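Long-range contacts in cystalysin (Treponema denticola, PDB 1C7N), which belongs to the class I and II aminotransferase family of pyridoxal-5'-phosphate-dependent enzymes and binds that cofactor: residues P112-I117 with N164-L169; D184-I189 with T217-I222; I192-D197 with S221-L226; D197-S202 with K229-T234. All blocks are in the same frame, centred on the assembly; numbering follows the deposited sequence.

Interaction 1. Residues P112-I117 with N164-L169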
loop_
_atom_site.group_PDB
_atom_site.type_symbol
_atom_site.label_atom_id
_atom_site.label_comp_id
_atom_site.label_asym_id
_atom_site.label_seq_id
_atom_site.Cartn_x
_atom_site.Cartn_y
_atom_site.Cartn_z
ATOM N N PRO A 112 -9.213 15.108 17.743
ATOM C CA PRO A 112 -8.188 15.261 18.777
ATOM C C PRO A 112 -8.853 15.489 20.132
ATOM O O PRO A 112 -9.848 16.210 20.230
ATOM C CB PRO A 112 -7.398 16.474 18.293
ATOM C CG PRO A 112 -7.460 16.322 16.798
ATOM C CD PRO A 112 -8.917 15.957 16.574
ATOM N N GLY A 113 -8.317 14.859 21.170
ATOM C CA GLY A 113 -8.893 15.011 22.491
ATOM C C GLY A 113 -9.834 13.875 22.842
ATOM O O GLY A 113 -10.022 13.564 24.017
ATOM N N ASP A 114 -10.434 13.257 21.826
ATOM C CA ASP A 114 -11.346 12.137 22.049
ATOM C C ASP A 114 -10.593 10.949 22.631
ATOM O O ASP A 114 -9.406 10.763 22.365
ATOM C CB ASP A 114 -12.012 11.698 20.741
ATOM C CG ASP A 114 -13.086 12.658 20.274
ATOM O OD1 ASP A 114 -13.709 12.378 19.228
ATOM O OD2 ASP A 114 -13.307 13.687 20.950
ATOM N N GLY A 115 -11.288 10.143 23.424
ATOM C CA GLY A 115 -10.656 8.978 24.008
ATOM C C GLY A 115 -10.997 7.712 23.244
ATOM O O GLY A 115 -12.073 7.601 22.655
ATOM N N VAL A 116 -10.058 6.773 23.228
ATOM C CA VAL A 116 -10.236 5.477 22.577
ATOM C C VAL A 116 -9.820 4.422 23.597
ATOM O O VAL A 116 -8.710 4.466 24.131
ATOM C CB VAL A 116 -9.355 5.327 21.321
ATOM C CG1 VAL A 116 -9.470 3.903 20.779
ATOM C CG2 VAL A 116 -9.789 6.323 20.262
ATOM N N ILE A 117 -10.717 3.480 23.865
ATOM C CA ILE A 117 -10.454 2.434 24.843
ATOM C C ILE A 117 -9.789 1.193 24.262
ATOM O O ILE A 117 -10.235 0.644 23.250
ATOM C CB ILE A 117 -11.756 2.009 25.549
ATOM C CG1 ILE A 117 -12.325 3.198 26.331
ATOM C CG2 ILE A 117 -11.492 0.832 26.480
ATOM C CD1 ILE A 117 -13.726 2.971 26.849
ATOM N N ASN A 164 -16.689 11.245 26.407
ATOM C CA ASN A 164 -15.541 11.616 25.586
ATOM C C ASN A 164 -14.925 10.414 24.878
ATOM O O ASN A 164 -14.241 10.566 23.863
ATOM C CB ASN A 164 -14.475 12.314 26.428
ATOM C CG ASN A 164 -13.384 12.936 25.575
ATOM O OD1 ASN A 164 -13.660 13.752 24.692
ATOM N ND2 ASN A 164 -12.137 12.551 25.831
ATOM N N ASN A 165 -15.158 9.223 25.419
ATOM C CA ASN A 165 -14.633 8.008 24.814
ATOM C C ASN A 165 -15.546 7.667 23.652
ATOM O O ASN A 165 -16.756 7.518 23.820
ATOM C CB ASN A 165 -14.581 6.880 25.848
ATOM C CG ASN A 165 -13.653 7.209 27.002
ATOM O OD1 ASN A 165 -12.684 7.949 26.833
ATOM N ND2 ASN A 165 -13.932 6.654 28.175
ATOM N N LYS A 166 -14.961 7.554 22.465
ATOM C CA LYS A 166 -15.736 7.295 21.262
ATOM C C LYS A 166 -15.743 5.870 20.744
ATOM O O LYS A 166 -16.611 5.512 19.950
ATOM C CB LYS A 166 -15.260 8.232 20.150
ATOM C CG LYS A 166 -15.230 9.698 20.567
ATOM C CD LYS A 166 -16.608 10.169 21.008
ATOM C CE LYS A 166 -16.565 11.587 21.551
ATOM N NZ LYS A 166 -17.919 12.063 21.954
ATOM N N ALA A 167 -14.796 5.050 21.182
ATOM C CA ALA A 167 -14.754 3.679 20.697
ATOM C C ALA A 167 -13.889 2.739 21.517
ATOM O O ALA A 167 -13.061 3.161 22.326
ATOM C CB ALA A 167 -14.281 3.661 19.239
ATOM N N LEU A 168 -14.106 1.452 21.281
ATOM C CA LEU A 168 -13.363 0.389 21.934
ATOM C C LEU A 168 -12.533 -0.332 20.875
ATOM O O LEU A 168 -13.081 -0.968 19.973
ATOM C CB LEU A 168 -14.318 -0.608 22.598
ATOM C CG LEU A 168 -13.671 -1.906 23.097
ATOM C CD1 LEU A 168 -12.573 -1.576 24.100
ATOM C CD2 LEU A 168 -14.727 -2.802 23.734
ATOM N N LEU A 169 -11.213 -0.211 20.977
ATOM C CA LEU A 169 -10.306 -0.873 20.044
ATOM C C LEU A 169 -10.001 -2.231 20.674
ATOM O O LEU A 169 -9.251 -2.325 21.642
ATOM C CB LEU A 169 -9.031 -0.044 19.876
ATOM C CG LEU A 169 -8.005 -0.494 18.835
ATOM C CD1 LEU A 169 -8.690 -0.806 17.507
ATOM C CD2 LEU A 169 -6.962 0.607 18.657
#

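Interaction 2. Residues D184-I189 with T217-I222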
loop_
_atom_site.group_PDB
_atom_site.type_symbol
_atom_site.label_atom_id
_atom_site.label_comp_id
_atom_site.label_asym_id
_atom_site.label_seq_id
_atom_site.Cartn_x
_atom_site.Cartn_y
_atom_site.Cartn_z
ATOM N N ASP A 184 -19.219 -15.907 26.525
ATOM C CA ASP A 184 -19.807 -15.165 27.637
ATOM C C ASP A 184 -19.105 -13.830 27.841
ATOM O O ASP A 184 -19.739 -12.835 28.201
ATOM C CB ASP A 184 -19.734 -15.971 28.933
ATOM C CG ASP A 184 -20.537 -15.335 30.048
ATOM O OD1 ASP A 184 -20.309 -15.682 31.228
ATOM O OD2 ASP A 184 -21.409 -14.487 29.741
ATOM N N GLU A 185 -17.794 -13.817 27.619
ATOM C CA GLU A 185 -17.003 -12.600 27.763
ATOM C C GLU A 185 -17.419 -11.600 26.682
ATOM O O GLU A 185 -17.596 -10.413 26.953
ATOM C CB GLU A 185 -15.508 -12.925 27.635
ATOM C CG GLU A 185 -14.988 -13.895 28.685
ATOM C CD GLU A 185 -13.528 -14.282 28.467
ATOM O OE1 GLU A 185 -13.203 -14.798 27.376
ATOM O OE2 GLU A 185 -12.710 -14.078 29.393
ATOM N N LEU A 186 -17.578 -12.088 25.454
ATOM C CA LEU A 186 -17.986 -11.237 24.341
ATOM C C LEU A 186 -19.398 -10.687 24.542
ATOM O O LEU A 186 -19.706 -9.584 24.089
ATOM C CB LEU A 186 -17.909 -12.008 23.015
ATOM C CG LEU A 186 -16.500 -12.339 22.507
ATOM C CD1 LEU A 186 -16.583 -13.112 21.193
ATOM C CD2 LEU A 186 -15.704 -11.048 22.326
ATOM N N GLN A 187 -20.252 -11.456 25.216
ATOM C CA GLN A 187 -21.623 -11.027 25.485
ATOM C C GLN A 187 -21.612 -9.846 26.445
ATOM O O GLN A 187 -22.298 -8.849 26.216
ATOM C CB GLN A 187 -22.439 -12.176 26.091
ATOM C CG GLN A 187 -22.770 -13.295 25.106
ATOM C CD GLN A 187 -23.832 -12.896 24.090
ATOM O OE1 GLN A 187 -23.886 -13.442 22.985
ATOM N NE2 GLN A 187 -24.692 -11.954 24.466
ATOM N N LYS A 188 -20.829 -9.957 27.518
ATOM C CA LYS A 188 -20.726 -8.889 28.509
ATOM C C LYS A 188 -20.211 -7.604 27.873
ATOM O O LYS A 188 -20.674 -6.509 28.195
ATOM C CB LYS A 188 -19.784 -9.287 29.646
ATOM C CG LYS A 188 -20.397 -10.146 30.738
ATOM C CD LYS A 188 -19.459 -10.187 31.942
ATOM C CE LYS A 188 -20.064 -10.925 33.122
ATOM N NZ LYS A 188 -19.183 -10.830 34.330
ATOM N N ILE A 189 -19.238 -7.740 26.979
ATOM C CA ILE A 189 -18.680 -6.576 26.309
ATOM C C ILE A 189 -19.719 -6.004 25.350
ATOM O O ILE A 189 -19.868 -4.787 25.246
ATOM C CB ILE A 189 -17.400 -6.935 25.526
ATOM C CG1 ILE A 189 -16.367 -7.534 26.485
ATOM C CG2 ILE A 189 -16.836 -5.680 24.842
ATOM C CD1 ILE A 189 -15.101 -8.012 25.808
ATOM N N THR A 217 -14.833 -16.587 18.013
ATOM C CA THR A 217 -16.155 -16.071 17.697
ATOM C C THR A 217 -15.984 -14.666 17.133
ATOM O O THR A 217 -15.494 -13.775 17.826
ATOM C CB THR A 217 -17.040 -15.974 18.957
ATOM O OG1 THR A 217 -17.235 -17.281 19.513
ATOM C CG2 THR A 217 -18.393 -15.361 18.605
ATOM N N VAL A 218 -16.362 -14.471 15.875
ATOM C CA VAL A 218 -16.265 -13.147 15.271
ATOM C C VAL A 218 -17.217 -12.278 16.083
ATOM O O VAL A 218 -18.426 -12.527 16.128
ATOM C CB VAL A 218 -16.698 -13.165 13.789
ATOM C CG1 VAL A 218 -16.782 -11.750 13.256
ATOM C CG2 VAL A 218 -15.703 -13.973 12.971
ATOM N N PHE A 219 -16.662 -11.265 16.735
ATOM C CA PHE A 219 -17.439 -10.380 17.591
ATOM C C PHE A 219 -18.753 -9.859 17.010
ATOM O O PHE A 219 -19.808 -10.019 17.628
ATOM C CB PHE A 219 -16.566 -9.207 18.038
ATOM C CG PHE A 219 -16.891 -8.693 19.417
ATOM C CD1 PHE A 219 -15.989 -7.878 20.091
ATOM C CD2 PHE A 219 -18.092 -9.025 20.042
ATOM C CE1 PHE A 219 -16.273 -7.399 21.370
ATOM C CE2 PHE A 219 -18.389 -8.551 21.323
ATOM C CZ PHE A 219 -17.478 -7.738 21.987
ATOM N N GLN A 220 -18.707 -9.248 15.828
ATOM C CA GLN A 220 -19.923 -8.698 15.233
ATOM C C GLN A 220 -20.906 -9.736 14.701
ATOM O O GLN A 220 -21.971 -9.384 14.195
ATOM C CB GLN A 220 -19.571 -7.714 14.114
ATOM C CG GLN A 220 -18.984 -8.349 12.865
ATOM C CD GLN A 220 -18.883 -7.354 11.724
ATOM O OE1 GLN A 220 -17.997 -6.495 11.704
ATOM N NE2 GLN A 220 -19.809 -7.448 10.776
ATOM N N SER A 221 -20.564 -11.014 14.822
ATOM C CA SER A 221 -21.445 -12.075 14.340
ATOM C C SER A 221 -22.473 -12.500 15.388
ATOM O O SER A 221 -23.389 -13.262 15.086
ATOM C CB SER A 221 -20.621 -13.300 13.938
ATOM O OG SER A 221 -20.176 -14.005 15.086
ATOM N N ILE A 222 -22.324 -12.012 16.616
ATOM C CA ILE A 222 -23.240 -12.392 17.686
ATOM C C ILE A 222 -24.452 -11.475 17.855
ATOM O O ILE A 222 -25.346 -11.771 18.642
ATOM C CB ILE A 222 -22.505 -12.472 19.047
ATOM C CG1 ILE A 222 -22.079 -11.077 19.495
ATOM C CG2 ILE A 222 -21.288 -13.385 18.929
ATOM C CD1 ILE A 222 -21.540 -11.021 20.910
#

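Interaction 3. Residues I192-D197 with S221-L226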
loop_
_atom_site.group_PDB
_atom_site.type_symbol
_atom_site.label_atom_id
_atom_site.label_comp_id
_atom_site.label_asym_id
_atom_site.label_seq_id
_atom_site.Cartn_x
_atom_site.Cartn_y
_atom_site.Cartn_z
ATOM N N ILE A 192 -22.197 -3.861 27.224
ATOM C CA ILE A 192 -21.593 -2.594 27.611
ATOM C C ILE A 192 -21.521 -1.656 26.403
ATOM O O ILE A 192 -21.786 -0.457 26.513
ATOM C CB ILE A 192 -20.161 -2.806 28.165
ATOM C CG1 ILE A 192 -20.215 -3.637 29.448
ATOM C CG2 ILE A 192 -19.488 -1.461 28.416
ATOM C CD1 ILE A 192 -18.856 -3.924 30.047
ATOM N N VAL A 193 -21.170 -2.209 25.247
ATOM C CA VAL A 193 -21.061 -1.412 24.029
ATOM C C VAL A 193 -22.402 -0.873 23.542
ATOM O O VAL A 193 -22.526 0.319 23.267
ATOM C CB VAL A 193 -20.412 -2.222 22.886
ATOM C CG1 VAL A 193 -20.475 -1.430 21.580
ATOM C CG2 VAL A 193 -18.960 -2.534 23.239
ATOM N N LEU A 194 -23.398 -1.748 23.428
ATOM C CA LEU A 194 -24.724 -1.345 22.965
ATOM C C LEU A 194 -25.405 -0.384 23.938
ATOM O O LEU A 194 -26.287 0.383 23.552
ATOM C CB LEU A 194 -25.605 -2.579 22.758
ATOM C CG LEU A 194 -25.125 -3.599 21.720
ATOM C CD1 LEU A 194 -26.115 -4.749 21.651
ATOM C CD2 LEU A 194 -24.977 -2.928 20.360
ATOM N N LYS A 195 -24.981 -0.438 25.198
ATOM C CA LYS A 195 -25.508 0.408 26.265
ATOM C C LYS A 195 -24.966 1.835 26.191
ATOM O O LYS A 195 -25.562 2.768 26.736
ATOM C CB LYS A 195 -25.145 -0.207 27.618
ATOM C CG LYS A 195 -25.119 0.765 28.784
ATOM C CD LYS A 195 -24.331 0.189 29.963
ATOM C CE LYS A 195 -22.873 -0.081 29.586
ATOM N NZ LYS A 195 -22.163 1.134 29.081
ATOM N N SER A 196 -23.832 2.000 25.521
ATOM C CA SER A 196 -23.201 3.308 25.386
ATOM C C SER A 196 -23.167 3.736 23.926
ATOM O O SER A 196 -23.767 3.091 23.069
ATOM C CB SER A 196 -21.777 3.254 25.927
ATOM O OG SER A 196 -20.987 2.380 25.142
ATOM N N ASP A 197 -22.458 4.827 23.647
ATOM C CA ASP A 197 -22.347 5.324 22.282
ATOM C C ASP A 197 -21.002 4.925 21.687
ATOM O O ASP A 197 -20.541 5.523 20.713
ATOM C CB ASP A 197 -22.488 6.850 22.243
ATOM C CG ASP A 197 -23.828 7.328 22.769
ATOM O OD1 ASP A 197 -24.861 6.714 22.422
ATOM O OD2 ASP A 197 -23.849 8.327 23.523
ATOM N N SER A 221 -20.564 -11.014 14.822
ATOM C CA SER A 221 -21.445 -12.075 14.340
ATOM C C SER A 221 -22.473 -12.500 15.388
ATOM O O SER A 221 -23.389 -13.262 15.086
ATOM C CB SER A 221 -20.621 -13.300 13.938
ATOM O OG SER A 221 -20.176 -14.005 15.086
ATOM N N ILE A 222 -22.324 -12.012 16.616
ATOM C CA ILE A 222 -23.240 -12.392 17.686
ATOM C C ILE A 222 -24.452 -11.475 17.855
ATOM O O ILE A 222 -25.346 -11.771 18.642
ATOM C CB ILE A 222 -22.505 -12.472 19.047
ATOM C CG1 ILE A 222 -22.079 -11.077 19.495
ATOM C CG2 ILE A 222 -21.288 -13.385 18.929
ATOM C CD1 ILE A 222 -21.540 -11.021 20.910
ATOM N N ASP A 223 -24.484 -10.366 17.121
ATOM C CA ASP A 223 -25.592 -9.418 17.227
ATOM C C ASP A 223 -25.567 -8.452 16.047
ATOM O O ASP A 223 -24.545 -7.829 15.773
ATOM C CB ASP A 223 -25.481 -8.646 18.548
ATOM C CG ASP A 223 -26.683 -7.759 18.815
ATOM O OD1 ASP A 223 -26.820 -6.711 18.149
ATOM O OD2 ASP A 223 -27.494 -8.115 19.697
ATOM N N GLU A 224 -26.693 -8.333 15.350
ATOM C CA GLU A 224 -26.776 -7.456 14.188
ATOM C C GLU A 224 -26.715 -5.973 14.534
ATOM O O GLU A 224 -26.182 -5.177 13.761
ATOM C CB GLU A 224 -28.048 -7.752 13.389
ATOM C CG GLU A 224 -27.976 -9.020 12.546
ATOM C CD GLU A 224 -26.801 -9.014 11.576
ATOM O OE1 GLU A 224 -26.328 -7.914 11.215
ATOM O OE2 GLU A 224 -26.357 -10.106 11.162
ATOM N N GLN A 225 -27.261 -5.598 15.688
ATOM C CA GLN A 225 -27.225 -4.199 16.096
ATOM C C GLN A 225 -25.800 -3.816 16.468
ATOM O O GLN A 225 -25.385 -2.674 16.271
ATOM C CB GLN A 225 -28.171 -3.939 17.272
ATOM C CG GLN A 225 -29.639 -3.856 16.876
ATOM C CD GLN A 225 -30.218 -5.201 16.489
ATOM O OE1 GLN A 225 -30.371 -6.089 17.333
ATOM N NE2 GLN A 225 -30.538 -5.365 15.205
ATOM N N LEU A 226 -25.053 -4.770 17.017
ATOM C CA LEU A 226 -23.660 -4.512 17.366
ATOM C C LEU A 226 -22.919 -4.344 16.041
ATOM O O LEU A 226 -22.136 -3.409 15.869
ATOM C CB LEU A 226 -23.065 -5.682 18.157
ATOM C CG LEU A 226 -21.573 -5.581 18.497
ATOM C CD1 LEU A 226 -21.325 -4.403 19.442
ATOM C CD2 LEU A 226 -21.107 -6.879 19.131
#

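Interaction 4. Residues D197-S202 with K229-T234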
loop_
_atom_site.group_PDB
_atom_site.type_symbol
_atom_site.label_atom_id
_atom_site.label_comp_id
_atom_site.label_asym_id
_atom_site.label_seq_id
_atom_site.Cartn_x
_atom_site.Cartn_y
_atom_site.Cartn_z
ATOM N N ASP A 197 -22.458 4.827 23.647
ATOM C CA ASP A 197 -22.347 5.324 22.282
ATOM C C ASP A 197 -21.002 4.925 21.687
ATOM O O ASP A 197 -20.541 5.523 20.713
ATOM C CB ASP A 197 -22.488 6.850 22.243
ATOM C CG ASP A 197 -23.828 7.328 22.769
ATOM O OD1 ASP A 197 -24.861 6.714 22.422
ATOM O OD2 ASP A 197 -23.849 8.327 23.523
ATOM N N LEU A 198 -20.375 3.913 22.281
ATOM C CA LEU A 198 -19.086 3.436 21.803
ATOM C C LEU A 198 -19.218 2.683 20.494
ATOM O O LEU A 198 -20.177 1.949 20.271
ATOM C CB LEU A 198 -18.431 2.507 22.827
ATOM C CG LEU A 198 -17.766 3.090 24.074
ATOM C CD1 LEU A 198 -17.267 1.950 24.949
ATOM C CD2 LEU A 198 -16.611 3.998 23.673
ATOM N N MET A 199 -18.237 2.878 19.626
ATOM C CA MET A 199 -18.201 2.196 18.350
ATOM C C MET A 199 -17.327 0.985 18.657
ATOM O O MET A 199 -16.635 0.979 19.673
ATOM C CB MET A 199 -17.531 3.107 17.321
ATOM C CG MET A 199 -17.802 2.746 15.884
ATOM S SD MET A 199 -17.299 4.092 14.796
ATOM C CE MET A 199 -17.287 3.241 13.224
ATOM N N LEU A 200 -17.363 -0.044 17.819
ATOM C CA LEU A 200 -16.522 -1.216 18.060
ATOM C C LEU A 200 -15.552 -1.462 16.911
ATOM O O LEU A 200 -15.970 -1.694 15.775
ATOM C CB LEU A 200 -17.369 -2.478 18.270
ATOM C CG LEU A 200 -16.544 -3.768 18.406
ATOM C CD1 LEU A 200 -15.703 -3.713 19.681
ATOM C CD2 LEU A 200 -17.456 -4.973 18.430
ATOM N N TRP A 201 -14.258 -1.403 17.213
ATOM C CA TRP A 201 -13.219 -1.652 16.221
ATOM C C TRP A 201 -12.536 -2.941 16.670
ATOM O O TRP A 201 -11.680 -2.919 17.552
ATOM C CB TRP A 201 -12.195 -0.511 16.189
ATOM C CG TRP A 201 -12.783 0.862 15.996
ATOM C CD1 TRP A 201 -14.005 1.175 15.461
ATOM C CD2 TRP A 201 -12.159 2.111 16.321
ATOM N NE1 TRP A 201 -14.177 2.538 15.435
ATOM C CE2 TRP A 201 -13.060 3.137 15.957
ATOM C CE3 TRP A 201 -10.924 2.462 16.885
ATOM C CZ2 TRP A 201 -12.768 4.488 16.140
ATOM C CZ3 TRP A 201 -10.631 3.804 17.068
ATOM C CH2 TRP A 201 -11.550 4.803 16.696
ATOM N N SER A 202 -12.922 -4.057 16.061
ATOM C CA SER A 202 -12.379 -5.362 16.421
ATOM C C SER A 202 -11.298 -5.883 15.478
ATOM O O SER A 202 -11.568 -6.196 14.311
ATOM C CB SER A 202 -13.519 -6.376 16.507
ATOM O OG SER A 202 -13.078 -7.590 17.081
ATOM N N LYS A 229 -22.615 -1.008 14.226
ATOM C CA LYS A 229 -21.635 0.011 14.579
ATOM C C LYS A 229 -20.250 -0.571 14.852
ATOM O O LYS A 229 -19.488 -0.046 15.662
ATOM C CB LYS A 229 -22.114 0.830 15.783
ATOM C CG LYS A 229 -22.280 0.068 17.085
ATOM C CD LYS A 229 -22.610 1.054 18.198
ATOM C CE LYS A 229 -22.670 0.394 19.563
ATOM N NZ LYS A 229 -22.810 1.429 20.637
ATOM N N THR A 230 -19.928 -1.653 14.155
ATOM C CA THR A 230 -18.634 -2.313 14.308
ATOM C C THR A 230 -17.805 -2.284 13.024
ATOM O O THR A 230 -18.342 -2.348 11.917
ATOM C CB THR A 230 -18.803 -3.803 14.713
ATOM O OG1 THR A 230 -19.483 -3.892 15.972
ATOM C CG2 THR A 230 -17.435 -4.494 14.821
ATOM N N ILE A 231 -16.493 -2.175 13.194
ATOM C CA ILE A 231 -15.547 -2.211 12.087
ATOM C C ILE A 231 -14.653 -3.383 12.466
ATOM O O ILE A 231 -14.009 -3.352 13.511
ATOM C CB ILE A 231 -14.665 -0.944 12.005
ATOM C CG1 ILE A 231 -15.489 0.257 11.532
ATOM C CG2 ILE A 231 -13.504 -1.195 11.056
ATOM C CD1 ILE A 231 -14.715 1.571 11.541
ATOM N N THR A 232 -14.639 -4.422 11.640
ATOM C CA THR A 232 -13.825 -5.595 11.931
ATOM C C THR A 232 -12.651 -5.697 10.967
ATOM O O THR A 232 -12.841 -5.740 9.747
ATOM C CB THR A 232 -14.662 -6.892 11.849
ATOM O OG1 THR A 232 -15.706 -6.852 12.834
ATOM C CG2 THR A 232 -13.786 -8.103 12.104
ATOM N N PHE A 233 -11.442 -5.725 11.523
ATOM C CA PHE A 233 -10.227 -5.815 10.718
ATOM C C PHE A 233 -9.772 -7.260 10.550
ATOM O O PHE A 233 -9.546 -7.967 11.532
ATOM C CB PHE A 233 -9.085 -5.018 11.366
ATOM C CG PHE A 233 -9.472 -3.630 11.799
ATOM C CD1 PHE A 233 -10.103 -3.421 13.020
ATOM C CD2 PHE A 233 -9.200 -2.528 10.990
ATOM C CE1 PHE A 233 -10.460 -2.136 13.431
ATOM C CE2 PHE A 233 -9.557 -1.239 11.393
ATOM C CZ PHE A 233 -10.188 -1.045 12.617
ATOM N N THR A 234 -9.662 -7.709 9.303
ATOM C CA THR A 234 -9.196 -9.069 9.037
ATOM C C THR A 234 -8.202 -9.011 7.896
ATOM O O THR A 234 -8.115 -8.008 7.179
ATOM C CB THR A 234 -10.331 -10.026 8.601
ATOM O OG1 THR A 234 -10.633 -9.804 7.216
ATOM C CG2 THR A 234 -11.579 -9.798 9.435
#

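Interaction 1. Residues P112-I117 with N164-L169
Gly115 and Ile117 of strand 115-118 bind strand 165-171 as a parallel neighbour in the large mixed sheet of the aminotransferase fold, a worked example of alternation: these residues turn their N-H and C=O to this neighbour, while Val116 bonds to strand 136-139. The N-H of Gly115 is given to Asn164 O (N to O 3.0 Å), and Gly115 O accepts from Lys166 N (2.9 Å). Ile117 repeats the pattern further along, its N-H reaching Ala167 O (N to O 2.8 Å) and its O taking the bond from Leu169 N. Between these two grips the 164-169 segment spends one residue more than its partner, a beta bulge at Lys166 and Ala167. The price is Ala167 N, which is buried without a partner in the model.

Ahead of the ladder, the side chain of Asn164, with CG anti to the backbone N (chi1 -170°), reaches across to the 112-117 segment. There ND2 meets Gly113 O at 3.0 Å in an almost straight bond, the oxygen lying in the plane of the amide. The other polar ends look elsewhere: Asn165 ND2 to Leu159 O, Asp114 OD2 to the salt-bridge partner Lys111, and Lys166 NZ to Lys163 O. Asp114 crosses the Lys166 methylenes without a charge contact; Asp114 OD1 lies 3.4 Å from Lys166 CG. Beyond, Ile117 CG2 packs against Leu168 CD1 at 3.6 Å.

Interaction 2. Residues D184-I189 with T217-I222
Leu186 sets CG anti to its carbonyl carbon (chi1 -70°) and divides its two methyls between Phe219 and Thr217, while Phe219, with a chi1 of -147° that lies away from the staggered positions, swings its ring in beneath one of them. CD2 of Leu186 sits over the middle of the Phe219 ring, 3.6 Å from the centroid and only 3° off the normal, a well-centred CH-pi contact. CD1 runs past Thr217 in the opposite sense and comes 3.7 Å from Thr217 CB. A turn further along helix 183-195, Ile189 takes the edge of the same ring, its CG2 lying near the ring plane and 3.6 Å from Phe219 CZ. Face and edge are thus held by residues three apart on one side of a helix. The Phe219 CE2 corner also lies 3.2 Å from the backbone oxygen Leu186 O. Ile222 CD1 approaches Leu186 CB more loosely, at 4.3 Å.

The contact packs helix 183-195 and the loop after strand 199-203 together on the sheet: Leu186 and Ile189 touch Phe170, whose ring meets that of Phe219 obliquely, and Phe219 touches Leu200 and Ser202. Within the loop, Val218 O accepts from both Ser221 N and Ser221 OG. Phe219 N donates to Glu204 OE2, and Thr217 OG1 bonds to Lys183 NZ, just before the helical segment. No hydrogen bond joins 184-189 to 217-222, so close fit and dispersion hold these segments together, while several polar groups of the loop have partners of their own.

Interaction 3. Residues I192-D197 with S221-L226
Leu194 and Val193, in the last turn of helix 183-195, rest on Leu226 in the first turn of the N-capped helix 224-227, a compact example of one helix end packing against another helix start in the large domain of this fold. Leu194 is extended, with CG anti to the carbonyl carbon and chi2 at 180°, and thereby delivers both methyls to the second helix. CD2 presses on the backbone, 3.6 Å from Leu226 CA, and lies 4.0 Å from Leu226 CB. CD1 meets the carboxylate of Asp223 coming from the opposite direction, 4.1 Å from Asp223 OD1.

The same Asp223 that touches Leu194 caps the helix. OD1 receives Leu226 N at 2.9 Å on its anti side, somewhat out of the carboxylate plane, with a weak second bond from Gln225 N. The carboxylate is thus fixed where Leu194 lies against it. At the C-terminal end of helix 183-195, Val193 O accepts from Lys229 NZ, a residue that follows helix 224-227 in the chain.

Leu226, its CG anti to the backbone N (chi1 176°), bends its side chain toward the first helix, crossing that of Val193 at about a right angle. Its methyl meets both residues of the last turn: Leu226 CD1 lies 3.8 Å from Val193 CG1 and 4.0 Å from Leu194 CD2.

Interaction 4. Residues D197-S202 with K229-T234
Leu200 and Ser202 each bond twice to strand 230-234, making a parallel ladder in which Leu200 pairs with Thr230, Trp201 with Ile231 and Ser202 with Thr232. Leu200 N donates to Lys229 O (3.0 Å) and Leu200 O accepts from Ile231 N (2.7 Å). Ser202 continues it, its N-H giving to Ile231 O (N to O 2.9 Å) and its O accepting from Phe233 N (2.8 Å).

One side-chain bond precedes the ladder. Lys229, extended beyond CG, reaches across to the residue before strand 199-203, where NZ meets Leu198 O at 2.7 Å.

Most apolar contacts lie on the Trp201 and Ile231 face. Met199 CE presses on Ile231 CD1 at 3.5 Å, a tight fit, while Met199 SD takes a weak bond from Trp201 NE1 in the indole plane. Trp201 CB abuts the edge of the Phe233 ring at CE1 (3.6 Å). On the other face Leu200 CD2 lies beside Thr230 CG2 (3.6 Å).

Helices 98-109 and 255-267 cover the Trp201 face. Opposite, Leu200 packs against Phe219, and Thr232 OG1 bonds Gln220 OE1. The pair forms the two strands of a beta-alpha-beta unit whose helix is 224-227, with the side chain of Phe233 about 7 Å from a bound pyridoxal-5'-phosphate.

Interactions 1 and 4 are ladders of one mixed sheet, their centres 12 Å apart and joined where strands 165-171 and 199-203 run side by side, with Leu168 probably hydrogen-bonded to Met199 and Trp201. Interactions 2 and 3, 9 Å apart, both use helix 183-195, the link between those two strands, and pin it to the loop and short helix that lead on to strand 230-234. Along the chain interaction 1 closes first, and interactions 2 and 3 then each interleave with interaction 4. Helix, loop and four adjacent strands of the sheet are thereby tied into one layered unit, with the strand ends of interaction 4 near the cofactor.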